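Luciferase-like monooxygenase (Streptomyces bottropensis, PDB 7BIP) is probably an oxidoreductase of the bacterial luciferase-like family, a monooxygenase that takes part in biosynthesis of the aromatic polyketide rishirilide. Local coordinates at residues L103-G108 with P170-A175; A183-A187 with L211-A216; P223-D227 with G317-I321; E294-L298 with A307-I312. One frame throughout, in Å; residues are numbered along the deposited sequence.

Interaction 1: residues L103-G108 with P170-A175; sequences LDVGFG and PRILVA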
loop_
_atom_site.group_PDB
_atom_site.type_symbol
_atom_site.label_atom_id
_atom_site.label_comp_id
_atom_site.label_asym_id
_atom_site.label_seq_id
_atom_site.Cartn_x
_atom_site.Cartn_y
_atom_site.Cartn_z
ATOM N N LEU A 103 8.190 10.613 4.757
ATOM C CA LEU A 103 7.866 10.400 3.352
ATOM C C LEU A 103 8.188 11.630 2.502
ATOM O O LEU A 103 7.859 12.761 2.871
ATOM C CB LEU A 103 6.373 10.062 3.212
ATOM C CG LEU A 103 5.794 9.897 1.805
ATOM C CD1 LEU A 103 6.403 8.682 1.118
ATOM C CD2 LEU A 103 4.289 9.734 1.890
ATOM N N ASP A 104 8.814 11.395 1.345
ATOM C CA ASP A 104 8.934 12.372 0.270
ATOM C C ASP A 104 8.317 11.759 -0.978
ATOM O O ASP A 104 8.550 10.579 -1.263
ATOM C CB ASP A 104 10.407 12.738 -0.011
ATOM C CG ASP A 104 11.162 13.132 1.249
ATOM O OD1 ASP A 104 10.670 13.999 1.990
ATOM O OD2 ASP A 104 12.242 12.564 1.503
ATOM N N VAL A 105 7.534 12.541 -1.729
ATOM C CA VAL A 105 6.719 11.974 -2.805
ATOM C C VAL A 105 7.206 12.514 -4.146
ATOM O O VAL A 105 6.924 13.659 -4.521
ATOM C CB VAL A 105 5.229 12.256 -2.618
ATOM C CG1 VAL A 105 4.450 11.553 -3.733
ATOM C CG2 VAL A 105 4.771 11.752 -1.252
ATOM N N GLY A 106 7.908 11.672 -4.897
ATOM C CA GLY A 106 8.165 11.949 -6.300
ATOM C C GLY A 106 7.020 11.457 -7.172
ATOM O O GLY A 106 6.505 10.353 -6.986
ATOM N N PHE A 107 6.620 12.312 -8.115
ATOM C CA PHE A 107 5.607 12.026 -9.126
ATOM C C PHE A 107 6.288 12.025 -10.490
ATOM O O PHE A 107 7.081 12.921 -10.783
ATOM C CB PHE A 107 4.493 13.094 -9.158
ATOM C CG PHE A 107 3.712 13.268 -7.863
ATOM C CD1 PHE A 107 2.395 12.808 -7.767
ATOM C CD2 PHE A 107 4.246 13.967 -6.790
ATOM C CE1 PHE A 107 1.646 12.992 -6.598
ATOM C CE2 PHE A 107 3.505 14.168 -5.618
ATOM C CZ PHE A 107 2.197 13.672 -5.523
ATOM N N GLY A 108 5.971 11.041 -11.338
ATOM C CA GLY A 108 6.638 10.905 -12.617
ATOM C C GLY A 108 5.667 10.687 -13.766
ATOM O O GLY A 108 4.489 10.394 -13.572
ATOM N N PRO A 170 3.897 16.088 2.689
ATOM C CA PRO A 170 5.226 15.640 2.262
ATOM C C PRO A 170 5.763 16.484 1.113
ATOM O O PRO A 170 5.008 17.030 0.301
ATOM C CB PRO A 170 4.981 14.197 1.823
ATOM C CG PRO A 170 3.811 13.765 2.618
ATOM C CD PRO A 170 2.925 14.977 2.678
ATOM N N ARG A 171 7.091 16.595 1.063
ATOM C CA ARG A 171 7.759 17.236 -0.064
ATOM C C ARG A 171 7.266 16.629 -1.370
ATOM O O ARG A 171 7.112 15.413 -1.480
ATOM C CB ARG A 171 9.274 17.053 0.050
ATOM C CG ARG A 171 10.086 17.918 -0.924
ATOM C CD ARG A 171 11.573 17.563 -0.875
ATOM N NE ARG A 171 12.125 17.700 0.468
ATOM C CZ ARG A 171 12.612 18.832 0.964
ATOM N NH1 ARG A 171 12.609 19.933 0.222
ATOM N NH2 ARG A 171 13.097 18.863 2.201
ATOM N N ILE A 172 7.013 17.483 -2.362
ATOM C CA ILE A 172 6.596 17.046 -3.692
ATOM C C ILE A 172 7.767 17.251 -4.646
ATOM O O ILE A 172 8.313 18.354 -4.736
ATOM C CB ILE A 172 5.354 17.818 -4.179
ATOM C CG1 ILE A 172 4.121 17.471 -3.337
ATOM C CG2 ILE A 172 5.061 17.517 -5.659
ATOM C CD1 ILE A 172 2.898 18.340 -3.684
ATOM N N LEU A 173 8.156 16.190 -5.351
ATOM C CA LEU A 173 9.166 16.288 -6.396
ATOM C C LEU A 173 8.570 15.821 -7.714
ATOM O O LEU A 173 7.776 14.878 -7.744
ATOM C CB LEU A 173 10.410 15.455 -6.059
ATOM C CG LEU A 173 11.000 15.800 -4.696
ATOM C CD1 LEU A 173 10.554 14.757 -3.687
ATOM C CD2 LEU A 173 12.520 15.891 -4.773
ATOM N N VAL A 174 8.956 16.476 -8.804
ATOM C CA VAL A 174 8.438 16.163 -10.131
ATOM C C VAL A 174 9.583 15.606 -10.961
ATOM O O VAL A 174 10.625 16.256 -11.113
ATOM C CB VAL A 174 7.811 17.397 -10.798
ATOM C CG1 VAL A 174 7.504 17.107 -12.255
ATOM C CG2 VAL A 174 6.545 17.787 -10.042
ATOM N N ALA A 175 9.396 14.402 -11.487
ATOM C CA ALA A 175 10.445 13.757 -12.261
ATOM C C ALA A 175 10.450 14.312 -13.673
ATOM O O ALA A 175 9.399 14.418 -14.313
ATOM C CB ALA A 175 10.250 12.243 -12.290
HETATM O O HOH W 1 8.930 15.777 3.037
HETATM O O HOH W 2 12.732 15.841 2.390
#

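Interaction 2: residues A183-A187 with L211-A216; sequences AEAAA and LYRDAA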
loop_
_atom_site.group_PDB
_atom_site.type_symbol
_atom_site.label_atom_id
_atom_site.label_comp_id
_atom_site.label_asym_id
_atom_site.label_seq_id
_atom_site.Cartn_x
_atom_site.Cartn_y
_atom_site.Cartn_z
ATOM N N ALA A 183 10.964 21.283 -15.697
ATOM C CA ALA A 183 11.714 21.656 -14.504
ATOM C C ALA A 183 11.425 23.095 -14.105
ATOM O O ALA A 183 11.364 23.416 -12.913
ATOM C CB ALA A 183 13.210 21.451 -14.734
ATOM N N GLU A 184 11.246 23.977 -15.090
ATOM C CA GLU A 184 10.847 25.347 -14.794
ATOM C C GLU A 184 9.481 25.389 -14.118
ATOM O O GLU A 184 9.275 26.139 -13.157
ATOM C CB GLU A 184 10.833 26.165 -16.084
ATOM C CG GLU A 184 11.177 27.630 -15.897
ATOM C CD GLU A 184 11.710 28.272 -17.167
ATOM O OE1 GLU A 184 11.328 29.429 -17.454
ATOM O OE2 GLU A 184 12.509 27.622 -17.873
ATOM N N ALA A 185 8.533 24.591 -14.614
ATOM C CA ALA A 185 7.193 24.584 -14.039
ATOM C C ALA A 185 7.208 24.064 -12.606
ATOM O O ALA A 185 6.466 24.557 -11.748
ATOM C CB ALA A 185 6.259 23.744 -14.911
ATOM N N ALA A 186 8.062 23.079 -12.324
ATOM C CA ALA A 186 8.171 22.560 -10.964
ATOM C C ALA A 186 8.638 23.647 -10.006
ATOM O O ALA A 186 8.070 23.829 -8.924
ATOM C CB ALA A 186 9.131 21.370 -10.941
ATOM N N ALA A 187 9.684 24.383 -10.392
ATOM C CA ALA A 187 10.165 25.465 -9.544
ATOM C C ALA A 187 9.090 26.527 -9.356
ATOM O O ALA A 187 8.886 27.019 -8.240
ATOM C CB ALA A 187 11.433 26.079 -10.141
ATOM N N LEU A 211 18.176 26.313 -15.186
ATOM C CA LEU A 211 16.812 26.792 -15.391
ATOM C C LEU A 211 15.959 26.589 -14.146
ATOM O O LEU A 211 15.147 27.453 -13.794
ATOM C CB LEU A 211 16.173 26.084 -16.584
ATOM C CG LEU A 211 16.869 26.229 -17.934
ATOM C CD1 LEU A 211 16.162 25.379 -18.972
ATOM C CD2 LEU A 211 16.918 27.686 -18.363
ATOM N N TYR A 212 16.124 25.447 -13.472
ATOM C CA TYR A 212 15.350 25.183 -12.265
ATOM C C TYR A 212 15.717 26.166 -11.163
ATOM O O TYR A 212 14.838 26.788 -10.554
ATOM C CB TYR A 212 15.570 23.736 -11.806
ATOM C CG TYR A 212 14.936 23.408 -10.476
ATOM C CD1 TYR A 212 13.558 23.229 -10.368
ATOM C CD2 TYR A 212 15.710 23.277 -9.321
ATOM C CE1 TYR A 212 12.975 22.927 -9.156
ATOM C CE2 TYR A 212 15.134 22.988 -8.103
ATOM C CZ TYR A 212 13.763 22.804 -8.026
ATOM O OH TYR A 212 13.177 22.514 -6.819
ATOM N N ARG A 213 17.017 26.327 -10.897
ATOM C CA ARG A 213 17.437 27.234 -9.835
ATOM C C ARG A 213 17.048 28.675 -10.150
ATOM O O ARG A 213 16.668 29.432 -9.249
ATOM C CB ARG A 213 18.944 27.100 -9.607
ATOM C CG ARG A 213 19.336 25.836 -8.835
ATOM C CD ARG A 213 20.806 25.450 -9.015
ATOM N NE ARG A 213 21.207 24.385 -8.095
ATOM C CZ ARG A 213 22.059 23.408 -8.396
ATOM N NH1 ARG A 213 22.610 23.348 -9.605
ATOM N NH2 ARG A 213 22.357 22.482 -7.493
ATOM N N ASP A 214 17.121 29.066 -11.425
ATOM C CA ASP A 214 16.710 30.413 -11.814
ATOM C C ASP A 214 15.219 30.623 -11.582
ATOM O O ASP A 214 14.805 31.612 -10.966
ATOM C CB ASP A 214 17.055 30.664 -13.281
ATOM C CG ASP A 214 18.475 31.151 -13.472
ATOM O OD1 ASP A 214 18.860 31.400 -14.632
ATOM O OD2 ASP A 214 19.208 31.277 -12.464
ATOM N N ALA A 215 14.392 29.705 -12.086
ATOM C CA ALA A 215 12.952 29.824 -11.889
ATOM C C ALA A 215 12.593 29.781 -10.409
ATOM O O ALA A 215 11.680 30.487 -9.965
ATOM C CB ALA A 215 12.225 28.717 -12.654
ATOM N N ALA A 216 13.304 28.964 -9.625
ATOM C CA ALA A 216 13.025 28.880 -8.193
ATOM C C ALA A 216 13.252 30.222 -7.507
ATOM O O ALA A 216 12.436 30.661 -6.687
ATOM C CB ALA A 216 13.894 27.799 -7.551
#

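Interaction 3: residues P223-D227 with G317-I321; sequences PTEED and GDFTI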
loop_
_atom_site.group_PDB
_atom_site.type_symbol
_atom_site.label_atom_id
_atom_site.label_comp_id
_atom_site.label_asym_id
_atom_site.label_seq_id
_atom_site.Cartn_x
_atom_site.Cartn_y
_atom_site.Cartn_z
ATOM N N PRO A 223 15.822 26.248 -3.267
ATOM C CA PRO A 223 15.876 24.782 -3.211
ATOM C C PRO A 223 17.062 24.310 -2.384
ATOM O O PRO A 223 18.172 24.827 -2.511
ATOM C CB PRO A 223 16.018 24.365 -4.683
ATOM C CG PRO A 223 15.979 25.636 -5.497
ATOM C CD PRO A 223 16.271 26.770 -4.567
ATOM N N THR A 224 16.812 23.331 -1.516
ATOM C CA THR A 224 17.885 22.682 -0.781
ATOM C C THR A 224 18.350 21.447 -1.548
ATOM O O THR A 224 17.776 21.065 -2.571
ATOM C CB THR A 224 17.439 22.274 0.620
ATOM O OG1 THR A 224 16.552 21.151 0.523
ATOM C CG2 THR A 224 16.729 23.428 1.322
ATOM N N GLU A 225 19.391 20.794 -1.031
ATOM C CA GLU A 225 19.877 19.582 -1.677
ATOM C C GLU A 225 18.848 18.460 -1.643
ATOM O O GLU A 225 18.933 17.538 -2.462
ATOM C CB GLU A 225 21.187 19.118 -1.028
ATOM C CG GLU A 225 21.101 18.871 0.462
ATOM C CD GLU A 225 22.410 18.377 1.036
ATOM O OE1 GLU A 225 22.494 18.179 2.266
ATOM O OE2 GLU A 225 23.360 18.178 0.258
ATOM N N GLU A 226 17.864 18.522 -0.744
ATOM C CA GLU A 226 16.817 17.504 -0.721
ATOM C C GLU A 226 15.719 17.752 -1.751
ATOM O O GLU A 226 14.841 16.894 -1.919
ATOM C CB GLU A 226 16.214 17.398 0.682
ATOM C CG GLU A 226 17.098 16.627 1.643
ATOM C CD GLU A 226 16.583 16.632 3.062
ATOM O OE1 GLU A 226 16.496 17.730 3.651
ATOM O OE2 GLU A 226 16.277 15.539 3.590
ATOM N N ASP A 227 15.763 18.877 -2.464
ATOM C CA ASP A 227 14.786 19.188 -3.499
ATOM C C ASP A 227 15.211 18.708 -4.878
ATOM O O ASP A 227 14.456 18.882 -5.836
ATOM C CB ASP A 227 14.530 20.697 -3.548
ATOM C CG ASP A 227 13.736 21.183 -2.363
ATOM O OD1 ASP A 227 12.675 20.582 -2.081
ATOM O OD2 ASP A 227 14.172 22.153 -1.708
ATOM N N GLY A 317 26.514 20.649 -8.173
ATOM C CA GLY A 317 26.271 21.155 -6.842
ATOM C C GLY A 317 25.846 20.039 -5.910
ATOM O O GLY A 317 25.930 18.850 -6.231
ATOM N N ASP A 318 25.376 20.432 -4.730
ATOM C CA ASP A 318 24.935 19.456 -3.739
ATOM C C ASP A 318 23.491 19.036 -3.994
ATOM O O ASP A 318 22.618 19.885 -4.196
ATOM C CB ASP A 318 25.075 20.036 -2.336
ATOM C CG ASP A 318 26.486 19.958 -1.823
ATOM O OD1 ASP A 318 27.013 18.833 -1.720
ATOM O OD2 ASP A 318 27.074 21.022 -1.539
ATOM N N PHE A 319 23.232 17.731 -3.981
ATOM C CA PHE A 319 21.875 17.226 -4.203
ATOM C C PHE A 319 21.780 15.832 -3.586
ATOM O O PHE A 319 22.690 15.387 -2.877
ATOM C CB PHE A 319 21.515 17.254 -5.697
ATOM C CG PHE A 319 22.337 16.315 -6.554
ATOM C CD1 PHE A 319 21.821 15.088 -6.947
ATOM C CD2 PHE A 319 23.612 16.665 -6.973
ATOM C CE1 PHE A 319 22.567 14.222 -7.729
ATOM C CE2 PHE A 319 24.363 15.799 -7.761
ATOM C CZ PHE A 319 23.834 14.571 -8.140
ATOM N N THR A 320 20.655 15.160 -3.824
ATOM C CA THR A 320 20.352 13.857 -3.244
ATOM C C THR A 320 20.491 12.775 -4.310
ATOM O O THR A 320 19.791 12.811 -5.329
ATOM C CB THR A 320 18.943 13.860 -2.654
ATOM O OG1 THR A 320 18.863 14.862 -1.627
ATOM C CG2 THR A 320 18.608 12.502 -2.066
ATOM N N ILE A 321 21.390 11.815 -4.076
ATOM C CA ILE A 321 21.600 10.694 -4.990
ATOM C C ILE A 321 20.932 9.460 -4.403
ATOM O O ILE A 321 21.086 9.181 -3.206
ATOM C CB ILE A 321 23.097 10.427 -5.222
ATOM C CG1 ILE A 321 23.688 11.454 -6.195
ATOM C CG2 ILE A 321 23.310 8.992 -5.751
ATOM C CD1 ILE A 321 25.205 11.349 -6.406
#

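Interaction 4: residues E294-L298 with A307-I312; sequences ERKAL and AAIDDI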
loop_
_atom_site.group_PDB
_atom_site.type_symbol
_atom_site.label_atom_id
_atom_site.label_comp_id
_atom_site.label_asym_id
_atom_site.label_seq_id
_atom_site.Cartn_x
_atom_site.Cartn_y
_atom_site.Cartn_z
ATOM N N GLU A 294 32.004 8.623 -18.007
ATOM C CA GLU A 294 31.180 9.823 -18.099
ATOM C C GLU A 294 30.381 10.083 -16.836
ATOM O O GLU A 294 29.594 11.037 -16.807
ATOM C CB GLU A 294 30.228 9.717 -19.295
ATOM C CG GLU A 294 30.927 9.769 -20.643
ATOM C CD GLU A 294 29.983 9.555 -21.809
ATOM O OE1 GLU A 294 30.446 9.647 -22.962
ATOM O OE2 GLU A 294 28.781 9.296 -21.578
ATOM N N ARG A 295 30.557 9.252 -15.807
ATOM C CA ARG A 295 29.844 9.381 -14.534
ATOM C C ARG A 295 28.336 9.247 -14.731
ATOM O O ARG A 295 27.541 9.964 -14.123
ATOM C CB ARG A 295 30.206 10.691 -13.829
ATOM C CG ARG A 295 31.550 10.635 -13.085
ATOM C CD ARG A 295 32.756 10.781 -13.998
ATOM N NE ARG A 295 33.981 10.735 -13.205
ATOM C CZ ARG A 295 34.672 9.628 -12.947
ATOM N NH1 ARG A 295 35.757 9.693 -12.191
ATOM N NH2 ARG A 295 34.284 8.462 -13.454
ATOM N N LYS A 296 27.939 8.299 -15.579
ATOM C CA LYS A 296 26.539 7.942 -15.744
ATOM C C LYS A 296 26.145 6.744 -14.898
ATOM O O LYS A 296 24.964 6.379 -14.871
ATOM C CB LYS A 296 26.236 7.668 -17.219
ATOM C CG LYS A 296 26.279 8.924 -18.077
ATOM C CD LYS A 296 26.057 8.594 -19.538
ATOM C CE LYS A 296 25.482 9.779 -20.290
ATOM N NZ LYS A 296 26.554 10.642 -20.859
ATOM N N ALA A 297 27.104 6.146 -14.199
ATOM C CA ALA A 297 26.902 5.012 -13.308
ATOM C C ALA A 297 28.038 5.031 -12.300
ATOM O O ALA A 297 29.166 5.398 -12.638
ATOM C CB ALA A 297 26.892 3.684 -14.070
ATOM N N LEU A 298 27.737 4.629 -11.068
ATOM C CA LEU A 298 28.691 4.696 -9.959
ATOM C C LEU A 298 29.133 3.270 -9.651
ATOM O O LEU A 298 28.675 2.646 -8.689
ATOM C CB LEU A 298 28.065 5.378 -8.724
ATOM C CG LEU A 298 27.643 6.830 -8.934
ATOM C CD1 LEU A 298 27.043 7.403 -7.669
ATOM C CD2 LEU A 298 28.872 7.635 -9.342
ATOM N N ALA A 307 36.009 9.474 -6.505
ATOM C CA ALA A 307 36.404 10.441 -7.522
ATOM C C ALA A 307 35.229 10.792 -8.421
ATOM O O ALA A 307 35.074 11.948 -8.832
ATOM C CB ALA A 307 37.571 9.895 -8.348
ATOM N N ALA A 308 34.384 9.804 -8.728
ATOM C CA ALA A 308 33.222 10.054 -9.572
ATOM C C ALA A 308 32.235 10.990 -8.889
ATOM O O ALA A 308 31.716 11.916 -9.522
ATOM C CB ALA A 308 32.544 8.730 -9.932
ATOM N N ILE A 309 31.956 10.763 -7.599
ATOM C CA ILE A 309 31.018 11.628 -6.885
ATOM C C ILE A 309 31.549 13.057 -6.813
ATOM O O ILE A 309 30.796 14.023 -7.002
ATOM C CB ILE A 309 30.721 11.062 -5.482
ATOM C CG1 ILE A 309 29.866 9.792 -5.594
ATOM C CG2 ILE A 309 30.009 12.108 -4.620
ATOM C CD1 ILE A 309 29.828 8.991 -4.305
ATOM N N ASP A 310 32.848 13.220 -6.527
ATOM C CA ASP A 310 33.423 14.563 -6.485
ATOM C C ASP A 310 33.277 15.279 -7.825
ATOM O O ASP A 310 33.045 16.494 -7.863
ATOM C CB ASP A 310 34.891 14.499 -6.058
ATOM C CG ASP A 310 35.059 14.050 -4.611
ATOM O OD1 ASP A 310 34.051 13.997 -3.875
ATOM O OD2 ASP A 310 36.199 13.753 -4.205
ATOM N N ASP A 311 33.409 14.547 -8.937
ATOM C CA ASP A 311 33.178 15.143 -10.252
ATOM C C ASP A 311 31.729 15.588 -10.396
ATOM O O ASP A 311 31.450 16.709 -10.844
ATOM C CB ASP A 311 33.528 14.147 -11.360
ATOM C CG ASP A 311 35.013 13.859 -11.451
ATOM O OD1 ASP A 311 35.818 14.617 -10.860
ATOM O OD2 ASP A 311 35.376 12.874 -12.134
ATOM N N ILE A 312 30.797 14.709 -10.021
ATOM C CA ILE A 312 29.369 14.998 -10.142
ATOM C C ILE A 312 29.002 16.215 -9.303
ATOM O O ILE A 312 28.267 17.108 -9.755
ATOM C CB ILE A 312 28.551 13.750 -9.743
ATOM C CG1 ILE A 312 28.657 12.673 -10.832
ATOM C CG2 ILE A 312 27.089 14.107 -9.485
ATOM C CD1 ILE A 312 28.332 11.279 -10.346
#

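Interaction 1: residues L103-G108 with P170-A175
Strands 103-107 and 171-175 run parallel as neighbours in the curled sheet of a TIM-barrel fold, their axes 4.6 Å apart at the closest and turned 25° from each other. Val105 and Phe107 each use both N and O toward the partner strand: Val105 N donates to Arg171 O, Leu173 N to Val105 O at 2.9 Å, Phe107 N to Leu173 O, and Ala175 N to Phe107 O at 2.8 Å. Gly106 lies opposite Leu173, and Gly106 CA lies 3.3 Å from Leu173 O in a CA-H...O contact.

Val105, Phe107, Ile172 and Val174 share the face of the sheet that helix 126-142 and helix 85-98 cover. Phe107 sets CG beside its backbone N (chi1 -60°), and its ring leans toward the partner strand; CE2 meets Ile172 CG2 at 3.7 Å, while Leu173 O sits at the ring edge, near its plane. Phe130 and Val134 of helix 126-142 also touch this ring, and an alanine here would probably leave a gap between that helix and the sheet, with Ile172 CG2 robbed of its aromatic neighbour. Pro170, just before Arg171, packs CB on Val105 CG2 at 3.9 Å.

Asp104 and Arg171 project side by side from the other face without forming a direct salt bridge; their main charged partners are Arg72 and Asp227, respectively. Water joins them instead. One molecule donates to Asp104 OD1 and accepts from Arg171 N, and a second, lying in the guanidinium plane, donates to the same OD1 at 2.8 Å and accepts from Arg171 NE at 2.7 Å.

Interaction 2: residues A183-A187 with L211-A216
Ala187 is the small residue on which this helix pair closes, with Tyr212 and Glu184 flanking it. Helices 180-188 and 202-218 run in roughly the same direction here, their segment axes 8.0 Å apart and 29° from parallel, a close approach that the alanines on both sides permit. The methyl of Ala187 points into the second helix and meets its backbone as well as its side chains: CB lies 3.5 Å from Tyr212 O and 3.7 Å from Ala215 CB, with Ala216 CB a little farther off.

Tyr212 holds CG anti to its backbone N (chi1 173°), which swings the ring across toward the first helix. One edge of the ring does the touching. Its CD1 comes 3.4 Å from Ala183 O, which lies near the ring plane, and 3.6 Å from Ala187 CB, which approaches obliquely. That carbonyl is already engaged inside its helix, accepting from Ala187 N. The phenol end reaches beyond the pair, where OH is hydrogen-bonded to His191 O.

On the other flank, Glu184 uses its aliphatic part: CG rests on Ala215 CB at 3.6 Å, while the extended chain carries OE2 past Leu211 CB.

Both helices belong to the outer layer of the barrel, one following strand 171-175 and the other preceding strand 228-236; Tyr212 reaches toward that second strand, touching Ile228, and also packs on Phe221 and Pro223 of the intervening loop.

Interaction 3: residues P223-D227 with G317-I321
Thr320 places OG1 beside its own backbone N (chi1 -60°), and from there the hydroxyl donates to Glu225 O at 2.8 Å. The donor stands above the carbonyl plane, 42° out of it, rather than on a lone pair. Phe319 CA lies 3.4 Å from Glu225 O in a CA-H...O contact, so that this oxygen is met by two neighbouring residues of 317-321. A valine in place of Thr320 would probably leave Glu225 O without its hydroxyl partner and weaken the hold of the strand entry on the loop.

Glu225 has CG wedged between its backbone N and carbonyl carbon (chi1 57°), which lays the side chain alongside that of Asp318. Its CB lies 3.6 Å from Asp318 O, and OE2 is as close to Asp318 CB. The two carboxylates are nearly perpendicular, and their like charges are probably eased by the N-terminal amino group of Met1, bonded to both, and by Arg313, which pairs with Asp318.

An ST turn, in which Thr224 OG1 accepts from Glu226 N, shapes the loop leading into strand 228-236. That strand pairs in parallel with 320-324, which strand 2-6 borders in turn, so the contact joins the entries of adjacent barrel strands.

Interaction 4: residues E294-L298 with A307-I312
Arg295 grips Asp311 through a salt bridge centred on one carboxylate oxygen. NE donates to Asp311 OD2 at 2.8 Å along a fairly straight path, 164° at the hydrogen, and the acceptor lies in the guanidinium plane, presenting its anti lone pair. NH1 adds a weak, bent bond of 3.2 Å to that same Asp311 OD2. Both donors converge on OD2, so the two-oxygen fork is not formed; the guanidinium and carboxylate planes are 38° apart. NH2 donates to Val292 O in the preceding helix, a further bond that helps to fix the rotation of the group.

The arginine chain turns at CG (chi2 79°), and this bend folds it down onto helix 302-316. Ala308 CA then lies 3.5 Å above one face of the guanidinium, toward its rim, and Ala308 CB touches both CZ and CG. Nearer the backbone, Arg295 CB packs on Ile312 CG1 at 3.9 Å.

Deeper still, Leu298 at the start of strand 298-300 sends CD2 to Ile312 CD1 at 3.8 Å and to Ala308 CB, while its CD1 meets Ile309 CG1 at 4.2 Å. Tyr232 of strand 228-236 touches both Leu298 and Ile312.

Arg295 closes helix 287-293 with positive phi in a Schellman motif, and its side chain ties that helix end to helix 302-316. The contact is thus graded, from a partly exposed ion pair to a buried aliphatic layer against the barrel, with Ala308 small enough for the guanidinium to lie close to the helix backbone.

Interactions 1 and 3 lie on the barrel strands or their entries, whereas 2 and 4 involve the surrounding helices. Interactions 1 and 3 meet through a salt bridge, Arg171 NH1 to Asp227 OD1, and Leu173 CD2 packs on Asp227 O at 3.7 Å. Interaction 2 lies outside this wall: Ala186 CB touches Val174 CB of interaction 1 at 4.2 Å, and Ala216 CB reaches Pro223 CG of interaction 3 at 3.6 Å. Interaction 4, nested in sequence within interaction 3, joins it where Phe319 CZ meets Ile312 CG2, but stays about 15 Å from interaction 1 between nearest atoms. Lys41, a calcium-binding residue seen in this protein, its calcium not bound to this chain here, has its side chain about 6 Å from that of Thr320.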